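Local atomic coordinates of NUDIX hydrolase (Jonesia denitrificans, PDB entry 4KTB), a protein that is of unconfirmed function but belongs to the NUDIX hydrolase superfamily and possibly cleaves diadenosine tetraphosphate asymmetrically. Residues V58-R63 with M70-V75. Numbering follows the deposited sequence.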
loop_
_atom_site.group_PDB
_atom_site.type_symbol
_atom_site.label_atom_id
_atom_site.label_comp_id
_atom_site.label_asym_id
_atom_site.label_seq_id
_atom_site.Cartn_x
_atom_site.Cartn_y
_atom_site.Cartn_z
ATOM N N VAL A 58 -19.982 0.446 -7.383
ATOM C CA VAL A 58 -19.838 0.240 -5.938
ATOM C C VAL A 58 -21.196 -0.126 -5.369
ATOM O O VAL A 58 -22.221 0.374 -5.843
ATOM C CB VAL A 58 -19.353 1.518 -5.223
ATOM C CG1 VAL A 58 -19.240 1.304 -3.715
ATOM C CG2 VAL A 58 -18.027 1.952 -5.772
ATOM N N GLY A 59 -21.215 -0.992 -4.357
ATOM C CA GLY A 59 -22.475 -1.397 -3.760
ATOM C C GLY A 59 -22.763 -0.710 -2.439
ATOM O O GLY A 59 -22.073 -0.960 -1.454
ATOM N N LEU A 60 -23.786 0.141 -2.411
ATOM C CA LEU A 60 -24.222 0.792 -1.174
ATOM C C LEU A 60 -25.504 0.158 -0.657
ATOM O O LEU A 60 -26.456 -0.040 -1.410
ATOM C CB LEU A 60 -24.467 2.293 -1.391
ATOM C CG LEU A 60 -23.298 3.133 -1.894
ATOM C CD1 LEU A 60 -23.651 4.602 -1.880
ATOM C CD2 LEU A 60 -22.083 2.873 -1.027
ATOM N N LEU A 61 -25.521 -0.154 0.633
ATOM C CA LEU A 61 -26.706 -0.698 1.275
ATOM C C LEU A 61 -27.582 0.464 1.673
ATOM O O LEU A 61 -27.081 1.515 2.049
ATOM C CB LEU A 61 -26.299 -1.478 2.520
ATOM C CG LEU A 61 -25.374 -2.661 2.246
ATOM C CD1 LEU A 61 -24.781 -3.191 3.527
ATOM C CD2 LEU A 61 -26.171 -3.741 1.561
ATOM N N LEU A 62 -28.892 0.293 1.589
ATOM C CA LEU A 62 -29.793 1.302 2.122
ATOM C C LEU A 62 -30.420 0.787 3.416
ATOM O O LEU A 62 -30.830 -0.373 3.494
ATOM C CB LEU A 62 -30.892 1.626 1.115
ATOM C CG LEU A 62 -31.932 2.644 1.589
ATOM C CD1 LEU A 62 -31.501 4.073 1.254
ATOM C CD2 LEU A 62 -33.302 2.329 0.999
ATOM N N ARG A 63 -30.484 1.638 4.436
ATOM C CA ARG A 63 -31.157 1.263 5.674
ATOM C C ARG A 63 -31.616 2.455 6.497
ATOM O O ARG A 63 -31.426 3.603 6.107
ATOM C CB ARG A 63 -30.301 0.308 6.528
ATOM C CG ARG A 63 -28.983 0.845 7.078
ATOM C CD ARG A 63 -28.424 -0.174 8.084
ATOM N NE ARG A 63 -26.991 -0.039 8.342
ATOM C CZ ARG A 63 -26.100 -1.022 8.216
ATOM N NH1 ARG A 63 -26.478 -2.231 7.834
ATOM N NH2 ARG A 63 -24.824 -0.796 8.477
HETATM N N MSE A 70 -33.097 7.859 6.495
HETATM C CA MSE A 70 -32.519 6.875 5.611
HETATM C C MSE A 70 -31.046 7.179 5.462
HETATM O O MSE A 70 -30.630 8.332 5.530
HETATM C CB MSE A 70 -33.234 6.890 4.261
HETATM C CG MSE A 70 -34.744 6.617 4.381
HETATM SE SE MSE A 70 -35.163 4.919 5.272
HETATM C CE MSE A 70 -34.506 3.792 3.862
HETATM N N MSE A 71 -30.253 6.133 5.298
HETATM C CA MSE A 71 -28.825 6.300 5.107
HETATM C C MSE A 71 -28.319 5.280 4.104
HETATM O O MSE A 71 -29.063 4.400 3.679
HETATM C CB MSE A 71 -28.095 6.150 6.440
HETATM C CG MSE A 71 -28.703 5.097 7.346
HETATM SE SE MSE A 71 -27.688 4.825 8.986
HETATM C CE MSE A 71 -26.192 3.827 8.241
ATOM N N ARG A 72 -27.059 5.421 3.713
ATOM C CA ARG A 72 -26.405 4.473 2.823
ATOM C C ARG A 72 -25.079 4.054 3.454
ATOM O O ARG A 72 -24.302 4.911 3.891
ATOM C CB ARG A 72 -26.179 5.092 1.440
ATOM C CG ARG A 72 -27.451 5.272 0.630
ATOM C CD ARG A 72 -27.171 6.015 -0.647
ATOM N NE ARG A 72 -28.296 5.972 -1.575
ATOM C CZ ARG A 72 -29.321 6.809 -1.532
ATOM N NH1 ARG A 72 -30.301 6.694 -2.409
ATOM N NH2 ARG A 72 -29.356 7.767 -0.617
ATOM N N ALA A 73 -24.824 2.747 3.494
ATOM C CA ALA A 73 -23.722 2.196 4.284
ATOM C C ALA A 73 -22.800 1.257 3.522
ATOM O O ALA A 73 -23.244 0.469 2.689
ATOM C CB ALA A 73 -24.258 1.481 5.524
ATOM N N LEU A 74 -21.515 1.335 3.851
ATOM C CA LEU A 74 -20.539 0.349 3.425
ATOM C C LEU A 74 -20.755 -0.944 4.206
ATOM O O LEU A 74 -21.655 -1.047 5.038
ATOM C CB LEU A 74 -19.135 0.884 3.686
ATOM C CG LEU A 74 -18.858 2.209 2.976
ATOM C CD1 LEU A 74 -17.512 2.789 3.385
ATOM C CD2 LEU A 74 -18.869 1.983 1.500
ATOM N N VAL A 75 -19.930 -1.944 3.948
ATOM C CA VAL A 75 -20.003 -3.152 4.746
ATOM C C VAL A 75 -18.993 -3.012 5.885
ATOM O O VAL A 75 -17.796 -2.872 5.650
ATOM C CB VAL A 75 -19.760 -4.388 3.881
ATOM C CG1 VAL A 75 -19.481 -5.631 4.742
ATOM C CG2 VAL A 75 -20.958 -4.599 2.944
HETATM O O HOH W 1 -21.915 -1.432 1.302
HETATM O O HOH W 2 -22.523 -2.811 7.880
#
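Leu61 pairs with Ala73 and Arg63 with Met71 across an antiparallel beta hairpin, in which strand 70-73 edges the mixed sheet of the NUDIX fold. Both are hydrogen-bonded pairs. Leu61 N donates to Ala73 O in the carbonyl plane (3.1 Å), and Ala73 N returns a bond to Leu61 O. In the second pair Met71 N reaches Arg63 O at 2.9 Å, nearly in line with the C=O bond, while Arg63 N meets Met71 O tilted 35° from the carbonyl plane. Between them lies the non-hydrogen-bonded pair Leu62-Arg72, where Arg72 CA makes a CA-H...O contact with Leu61 O at 3.1 Å.

Beyond Ala73 the two chains diverge, and a water bridges the gap by donating to both Gly59 O and Ala73 O.

On the face of Leu62, the bent selenomethionine chain of Met70 brings its CE obliquely against Leu62 CD2, a tight 3.4 Å, while Leu62 CD1 lies over one face of the Arg72 guanidinium. Cutting Leu62 back to an alanine would probably cost the Met70 methyl its contact across the hairpin and leave the Arg72 guanidinium without this apolar cover.

Arg63 runs along the other face, near a bound sodium ion. Its CG sits between the backbone N and carbonyl carbon (chi1 64°), and from there the extended chain carries the guanidinium back along the hairpin. Met71, also a selenomethionine, brings its CE to the edge of that group, 3.9 Å from Arg63 NE; Ala73 CB covers one face, and a water accepts in plane from Arg63 NH2 at 3.1 Å.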